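Local coordinates for maltose ABC transporter, periplasmic maltose-binding protein (Thermotoga maritima, PDB 2GHB), which probably binds maltose and related maltodextrins in the periplasm and delivers them to an ABC transporter for import, at residues Asn86-Ala91 / Ser304-Leu309. Residues are numbered along the deposited sequence; the frame is centred on the assembly and turned at random.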
# COMPACT_ATOMS: atom_id res chain seq x y z
N ASN A 86 -12.26 2.65 -14.11
CA ASN A 86 -11.31 3.76 -13.99
C ASN A 86 -10.46 3.73 -12.70
O ASN A 86 -9.66 4.63 -12.44
CB ASN A 86 -12.07 5.08 -14.12
CG ASN A 86 -12.68 5.28 -15.53
OD1 ASN A 86 -13.89 5.45 -15.69
ND2 ASN A 86 -11.83 5.29 -16.53
N PHE A 87 -10.62 2.68 -11.91
CA PHE A 87 -9.87 2.53 -10.68
C PHE A 87 -8.72 1.58 -10.94
O PHE A 87 -8.85 0.69 -11.76
CB PHE A 87 -10.77 1.96 -9.59
CG PHE A 87 -11.71 2.95 -8.99
CD1 PHE A 87 -11.44 3.52 -7.76
CD2 PHE A 87 -12.88 3.31 -9.65
CE1 PHE A 87 -12.34 4.45 -7.19
CE2 PHE A 87 -13.77 4.21 -9.09
CZ PHE A 87 -13.49 4.78 -7.86
N TYR A 88 -7.59 1.78 -10.27
CA TYR A 88 -6.48 0.80 -10.29
C TYR A 88 -6.91 -0.58 -9.76
O TYR A 88 -7.56 -0.68 -8.69
CB TYR A 88 -5.29 1.30 -9.46
CG TYR A 88 -4.60 2.48 -10.10
CD1 TYR A 88 -3.73 2.29 -11.19
CD2 TYR A 88 -4.81 3.75 -9.64
CE1 TYR A 88 -3.10 3.39 -11.82
CE2 TYR A 88 -4.18 4.86 -10.24
CZ TYR A 88 -3.34 4.67 -11.33
OH TYR A 88 -2.75 5.75 -11.89
N GLU A 89 -6.52 -1.62 -10.48
CA GLU A 89 -6.94 -2.98 -10.13
C GLU A 89 -6.56 -3.29 -8.71
O GLU A 89 -7.36 -3.86 -7.97
CB GLU A 89 -6.34 -4.03 -11.07
CG GLU A 89 -6.73 -3.88 -12.57
CD GLU A 89 -6.24 -5.05 -13.46
OE1 GLU A 89 -5.60 -6.01 -12.93
OE2 GLU A 89 -6.53 -4.99 -14.69
N THR A 90 -5.36 -2.90 -8.30
CA THR A 90 -4.90 -3.29 -6.95
C THR A 90 -5.61 -2.55 -5.81
O THR A 90 -5.66 -3.04 -4.70
CB THR A 90 -3.35 -3.19 -6.80
OG1 THR A 90 -2.96 -1.85 -6.51
CG2 THR A 90 -2.66 -3.64 -8.04
N ALA A 91 -6.18 -1.39 -6.09
CA ALA A 91 -7.01 -0.66 -5.14
C ALA A 91 -8.35 -1.38 -4.91
O ALA A 91 -8.82 -1.47 -3.80
CB ALA A 91 -7.27 0.76 -5.66
N SER A 304 -6.72 6.50 -6.17
CA SER A 304 -7.21 5.17 -6.51
C SER A 304 -7.71 5.08 -7.96
O SER A 304 -7.94 3.97 -8.46
CB SER A 304 -8.36 4.81 -5.56
OG SER A 304 -9.40 5.78 -5.70
N ARG A 305 -7.84 6.23 -8.64
CA ARG A 305 -8.36 6.30 -10.00
C ARG A 305 -7.31 6.75 -11.01
O ARG A 305 -6.55 7.70 -10.77
CB ARG A 305 -9.55 7.28 -10.10
CG ARG A 305 -10.82 6.82 -9.41
CD ARG A 305 -11.94 7.80 -9.62
NE ARG A 305 -12.36 7.83 -11.02
CZ ARG A 305 -13.58 7.52 -11.46
NH1 ARG A 305 -14.54 7.19 -10.63
NH2 ARG A 305 -13.84 7.59 -12.76
N LYS A 306 -7.29 6.06 -12.14
CA LYS A 306 -6.34 6.31 -13.22
C LYS A 306 -6.57 7.68 -13.83
O LYS A 306 -5.61 8.39 -14.15
CB LYS A 306 -6.45 5.21 -14.26
CG LYS A 306 -6.04 3.82 -13.76
CD LYS A 306 -6.37 2.68 -14.73
CE LYS A 306 -7.87 2.43 -14.88
NZ LYS A 306 -8.16 1.15 -15.66
N ASP A 307 -7.83 8.08 -13.95
CA ASP A 307 -8.15 9.38 -14.55
C ASP A 307 -7.90 10.57 -13.61
O ASP A 307 -7.76 11.70 -14.07
CB ASP A 307 -9.58 9.38 -15.14
CG ASP A 307 -10.62 8.84 -14.18
OD1 ASP A 307 -10.27 8.58 -13.03
OD2 ASP A 307 -11.78 8.65 -14.58
N VAL A 308 -7.81 10.31 -12.30
CA VAL A 308 -7.42 11.34 -11.35
C VAL A 308 -5.90 11.53 -11.36
O VAL A 308 -5.41 12.67 -11.21
CB VAL A 308 -7.92 11.03 -9.91
CG1 VAL A 308 -7.35 12.06 -8.91
CG2 VAL A 308 -9.47 11.05 -9.85
N LEU A 309 -5.15 10.44 -11.51
CA LEU A 309 -3.71 10.55 -11.67
C LEU A 309 -3.41 11.41 -12.88
O LEU A 309 -2.59 12.29 -12.81
CB LEU A 309 -3.01 9.19 -11.77
CG LEU A 309 -1.47 9.32 -11.90
CD1 LEU A 309 -0.81 9.92 -10.69
CD2 LEU A 309 -0.82 7.99 -12.19
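Ser304 meets the 86-91 segment chiefly through its backbone: its O accepts Tyr88 N at 2.9 Å, while Phe87 CA gives the same oxygen a CA-H...O contact. Its hydroxyl lies near the Phe87 ring atoms CD1 and CE1, but its hydrogen bond is with Pro105 O. Arg305 follows, paired with Phe87 at a CA-CA distance of 4.1 Å. Its CG sits almost squarely over the Phe87 ring, 3.6 Å from the centroid, a CH-pi contact. A bend at chi3 (68°) then folds the chain back so that the guanidinium meets Asp307 side-on. Arg305 NE reaches Asp307 OD1, and Arg305 NH2 forms a salt bridge to Asp307 OD2 (2.9 Å), both bonds nearly straight, in the guanidinium plane and on the syn lone pairs of the carboxylate. Asn86 CB packs against Arg305 NH2 at 3.4 Å, and NH2 has a second carboxylate partner in Asp83. Were Arg305 an alanine, Asp307 and Asp83 would probably lose the cation they share, and one face of the Phe87 ring its CG cover. The backbone pattern is a single antiparallel bridge, Phe87 and Arg305 forming its non-hydrogen-bonded pair. In this periplasmic binding protein fold it joins two chain stretches just as each enters a helix, 89-94 and 306-312, with Tyr88 and Arg305 at the N-cap positions. Lys306 N closes the bridge with a bond to Asn86 O (2.8 Å). Lys306 CG lies over one face of the Tyr88 ring, displaced toward the rim and 3.7 Å from the centroid; its NZ bonds Lys85 O. Asp307 OD2 also lies 3.6 Å from Asn86 CB. Leu309 CD2 approaches the hydroxyl-bearing edge of the Tyr88 ring, and Thr322 of helix 316-327 touches both side chains.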